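Local structure of xylulose kinase (Bifidobacterium adolescentis ATCC 15703, 3I8B) at residues R4-G9 and V19-A24; A67-G72 and R467-V472. The protein probably phosphorylates D-xylulose to D-xylulose 5-phosphate with ATP, as a member of the FGGY family of carbohydrate kinases. All blocks are in the same frame, centred on the assembly; numbering follows the deposited sequence.

Interaction 1 (R4-G9 and V19-A24); sequences RTLVAG and VRVTDA
R4-G9 and V19-A24 pair as the two arms of the antiparallel beta hairpin that opens the N-terminal, actin-like ATPase domain of this FGGY kinase. V7 and T22 form a hydrogen-bonded pair: V7 N gives to T22 O at 2.8 Å and T22 N to V7 O at 2.7 Å. G9 and R20 make the next such pair, with R20 N 2.8 Å from G9 O; L6 with D23 and A8 with V21 are non-hydrogen-bonded pairs. Past the strand ends, A24 N still reaches T5 O at 3.1 Å, and a water bridges T5 O and D23 OD1. Leucine and valine suit a buried sheet, and L6 CD1 meets V21 CG1 at 3.8 Å. A8 lies on the same face as V21, and its small methyl packs against V65 and L68 of strand 65-72. On the other face V7 CG1 lies 4.1 Å from A24 CB, and helix 460-474 packs over V7 and T22.

At the open end R4 and D23 close a salt bridge. The arginine chain bends at chi2 and chi3 (146° and 88°), bringing R4 NH1 to D23 OD2 at 2.9 Å. OD2 accepts through its anti lone pair and sits near the guanidinium plane, although the two flat groups are turned 57° apart. The other oxygen, OD1, takes the backbone N of T26. An alanine in place of D23 would probably leave the R4 guanidinium without its mate and the T26 amide without its acceptor. Backbone bonds and apolar packing thus hold the arms together, while the buried carboxylate of D23 has its charge matched by the exposed R4.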
# COMPACT_ATOMS: atom_id res chain seq x y z
N ARG A 4 20.47 -24.75 11.55
CA ARG A 4 19.68 -23.55 11.82
C ARG A 4 18.66 -23.26 10.70
O ARG A 4 19.00 -23.21 9.52
CB ARG A 4 20.56 -22.33 12.02
CG ARG A 4 19.84 -21.06 11.64
CD ARG A 4 20.22 -19.89 12.49
NE ARG A 4 21.38 -19.21 11.94
CZ ARG A 4 21.67 -17.94 12.18
NH1 ARG A 4 20.87 -17.21 12.95
NH2 ARG A 4 22.76 -17.41 11.64
N THR A 5 17.41 -23.06 11.10
CA THR A 5 16.31 -22.86 10.16
C THR A 5 16.23 -21.40 9.70
O THR A 5 16.14 -20.49 10.51
CB THR A 5 14.98 -23.28 10.78
OG1 THR A 5 15.14 -24.59 11.34
CG2 THR A 5 13.86 -23.33 9.71
N LEU A 6 16.28 -21.21 8.39
CA LEU A 6 16.30 -19.88 7.80
C LEU A 6 15.07 -19.71 6.91
O LEU A 6 14.58 -20.68 6.32
CB LEU A 6 17.56 -19.73 6.93
CG LEU A 6 18.93 -19.74 7.63
CD1 LEU A 6 20.05 -19.57 6.59
CD2 LEU A 6 19.00 -18.62 8.68
N VAL A 7 14.57 -18.48 6.84
CA VAL A 7 13.58 -18.10 5.84
C VAL A 7 14.13 -16.91 5.06
O VAL A 7 15.20 -16.35 5.40
CB VAL A 7 12.20 -17.73 6.46
CG1 VAL A 7 11.56 -18.93 7.15
CG2 VAL A 7 12.34 -16.57 7.42
N ALA A 8 13.41 -16.51 4.02
CA ALA A 8 13.84 -15.36 3.23
C ALA A 8 12.64 -14.48 2.97
O ALA A 8 11.58 -14.95 2.56
CB ALA A 8 14.46 -15.82 1.93
N GLY A 9 12.80 -13.19 3.26
CA GLY A 9 11.79 -12.20 2.95
C GLY A 9 12.28 -11.44 1.75
O GLY A 9 13.40 -10.89 1.75
N VAL A 19 16.59 -8.88 -0.65
CA VAL A 19 16.44 -10.26 -0.17
C VAL A 19 17.03 -10.38 1.24
O VAL A 19 18.23 -10.18 1.44
CB VAL A 19 17.13 -11.28 -1.09
CG1 VAL A 19 17.05 -12.67 -0.47
CG2 VAL A 19 16.50 -11.28 -2.48
N ARG A 20 16.18 -10.67 2.21
CA ARG A 20 16.63 -10.77 3.59
C ARG A 20 16.58 -12.20 4.12
O ARG A 20 15.53 -12.69 4.58
CB ARG A 20 15.82 -9.84 4.47
CG ARG A 20 16.43 -9.59 5.85
CD ARG A 20 15.39 -8.87 6.68
NE ARG A 20 15.86 -8.31 7.94
CZ ARG A 20 15.86 -8.95 9.10
NH1 ARG A 20 15.47 -10.22 9.16
NH2 ARG A 20 16.26 -8.33 10.20
N VAL A 21 17.70 -12.89 4.05
CA VAL A 21 17.77 -14.22 4.64
C VAL A 21 17.73 -14.06 6.16
O VAL A 21 18.55 -13.33 6.74
CB VAL A 21 19.03 -14.97 4.18
CG1 VAL A 21 19.07 -16.37 4.80
CG2 VAL A 21 19.07 -15.04 2.65
N THR A 22 16.78 -14.70 6.81
CA THR A 22 16.60 -14.41 8.23
C THR A 22 16.34 -15.64 9.09
O THR A 22 15.82 -16.66 8.61
CB THR A 22 15.55 -13.26 8.48
OG1 THR A 22 14.43 -13.71 9.24
CG2 THR A 22 15.08 -12.66 7.20
N ASP A 23 16.70 -15.53 10.36
CA ASP A 23 16.50 -16.60 11.33
C ASP A 23 15.01 -16.78 11.61
O ASP A 23 14.34 -15.84 12.04
CB ASP A 23 17.26 -16.27 12.61
CG ASP A 23 17.22 -17.39 13.62
OD1 ASP A 23 16.15 -17.64 14.20
OD2 ASP A 23 18.27 -18.03 13.82
N ALA A 24 14.49 -17.98 11.35
CA ALA A 24 13.06 -18.22 11.46
C ALA A 24 12.57 -18.03 12.89
O ALA A 24 11.45 -17.58 13.15
CB ALA A 24 12.73 -19.62 10.98
O HOH W 1 15.83 -20.66 13.27

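Interaction 2 (A67-G72 and R467-V472); sequences ALAVGG and RQAAWV
Helix 460-474, which follows strand 452-455 of the C-terminal sheet, lies across one face of the N-terminal five-stranded sheet, and here it meets that sheet's strand 65-72. The axes of the short segments approach to 6.7 Å, and no hydrogen bond passes between them. Such close approach suits alanine: A469 points its methyl at the strand between those of A67 and A69, with CB 3.9 Å from A67 CB and 4.2 Å from A69 CB. The same methyl also rests on the strand backbone, 3.8 Å from L68 N. In return A67 CB lies 3.6 Å from A469 O.

The residue before A469, Q468, brings the polar element. Q468 has CG anti to the backbone N (chi1 180°) and an extended chain, which carries its amide alongside the strand and sets OE1 3.3 Å from A69 CB. That oxygen takes its hydrogen bond from the backbone N of G271 on strand 267-273, so the glutamine spans to the next strand while brushing A69. L68 and V70 point to the opposite side of the strand, where helix 167-175 packs against them.

With three alanines at the interface, the fit rests on short methyl groups and van der Waals contact. The buried amide oxygen of Q468 has its polar needs met by the neighbouring strand, which lets a polar side chain sit in an otherwise apolar seam.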
# COMPACT_ATOMS: atom_id res chain seq x y z
N ALA A 67 11.63 -21.50 3.76
CA ALA A 67 10.40 -20.87 3.29
C ALA A 67 10.72 -19.46 2.83
O ALA A 67 11.66 -18.85 3.33
CB ALA A 67 9.34 -20.84 4.38
N LEU A 68 9.94 -18.96 1.87
CA LEU A 68 10.18 -17.65 1.29
C LEU A 68 8.84 -16.96 0.99
O LEU A 68 7.87 -17.62 0.61
CB LEU A 68 11.00 -17.81 -0.00
CG LEU A 68 11.33 -16.60 -0.87
CD1 LEU A 68 12.64 -16.86 -1.61
CD2 LEU A 68 10.21 -16.24 -1.87
N ALA A 69 8.81 -15.64 1.19
CA ALA A 69 7.64 -14.82 0.85
C ALA A 69 8.07 -13.55 0.13
O ALA A 69 9.11 -12.97 0.45
CB ALA A 69 6.86 -14.44 2.10
N VAL A 70 7.25 -13.12 -0.82
CA VAL A 70 7.53 -11.89 -1.55
C VAL A 70 6.53 -10.80 -1.18
O VAL A 70 5.32 -10.97 -1.34
CB VAL A 70 7.48 -12.12 -3.06
CG1 VAL A 70 7.79 -10.84 -3.80
CG2 VAL A 70 8.44 -13.22 -3.44
N GLY A 71 7.04 -9.69 -0.67
CA GLY A 71 6.23 -8.50 -0.47
C GLY A 71 6.45 -7.64 -1.71
O GLY A 71 7.58 -7.50 -2.15
N GLY A 72 5.38 -7.09 -2.28
CA GLY A 72 5.50 -6.37 -3.53
C GLY A 72 4.82 -5.01 -3.57
O GLY A 72 3.84 -4.76 -2.85
N ARG A 467 8.74 -12.80 8.16
CA ARG A 467 7.88 -13.18 9.29
C ARG A 467 6.73 -14.05 8.81
O ARG A 467 6.32 -15.00 9.49
CB ARG A 467 7.35 -11.94 10.03
CG ARG A 467 6.77 -12.24 11.41
CD ARG A 467 6.29 -10.99 12.17
NE ARG A 467 5.73 -11.36 13.47
CZ ARG A 467 4.69 -10.78 14.06
NH1 ARG A 467 4.07 -9.76 13.48
NH2 ARG A 467 4.26 -11.22 15.24
N GLN A 468 6.22 -13.76 7.63
CA GLN A 468 5.11 -14.54 7.11
C GLN A 468 5.57 -15.91 6.67
O GLN A 468 4.87 -16.90 6.87
CB GLN A 468 4.42 -13.81 5.95
CG GLN A 468 3.24 -14.59 5.34
CD GLN A 468 2.92 -14.10 3.93
OE1 GLN A 468 3.69 -14.32 3.00
NE2 GLN A 468 1.77 -13.44 3.77
N ALA A 469 6.75 -15.98 6.06
CA ALA A 469 7.31 -17.27 5.67
C ALA A 469 7.61 -18.12 6.92
O ALA A 469 7.33 -19.33 6.94
CB ALA A 469 8.58 -17.08 4.84
N ALA A 470 8.16 -17.50 7.95
CA ALA A 470 8.39 -18.20 9.22
C ALA A 470 7.07 -18.65 9.88
O ALA A 470 6.96 -19.74 10.44
CB ALA A 470 9.22 -17.36 10.16
N TRP A 471 6.06 -17.80 9.79
CA TRP A 471 4.72 -18.14 10.29
C TRP A 471 4.17 -19.40 9.61
O TRP A 471 3.73 -20.34 10.28
CB TRP A 471 3.79 -16.94 10.06
CG TRP A 471 2.42 -17.03 10.69
CD1 TRP A 471 1.96 -17.97 11.57
CD2 TRP A 471 1.35 -16.09 10.53
NE1 TRP A 471 0.65 -17.68 11.95
CE2 TRP A 471 0.27 -16.52 11.32
CE3 TRP A 471 1.21 -14.91 9.78
CZ2 TRP A 471 -0.95 -15.83 11.37
CZ3 TRP A 471 0.01 -14.22 9.83
CH2 TRP A 471 -1.06 -14.68 10.62
N VAL A 472 4.18 -19.41 8.28
CA VAL A 472 3.70 -20.56 7.51
C VAL A 472 4.53 -21.81 7.83
O VAL A 472 4.00 -22.89 8.10
CB VAL A 472 3.74 -20.29 5.97
CG1 VAL A 472 3.36 -21.54 5.21
CG2 VAL A 472 2.81 -19.12 5.61

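Overall arrangement
From the N terminus, the chain runs up strand 6-12 and turns straight back along strand 16-23, so interaction 1 closes a local hairpin, with nine residues between its two segments, most of them still strand. Interaction 2 begins only later, at strand 65-72, and closes a much longer excursion, 394 residues that take in the rest of the N-terminal domain and most of the C-terminal one. The two contacts are in series, neither enclosing nor crossing the other, yet their centres lie about 9 Å apart. Strand 6-12 joins them, pairing with 16-23 on one edge and in parallel with 65-72 on the other, while helix 460-474 touches both regions and ties C-terminal sequence to the N-terminal sheet.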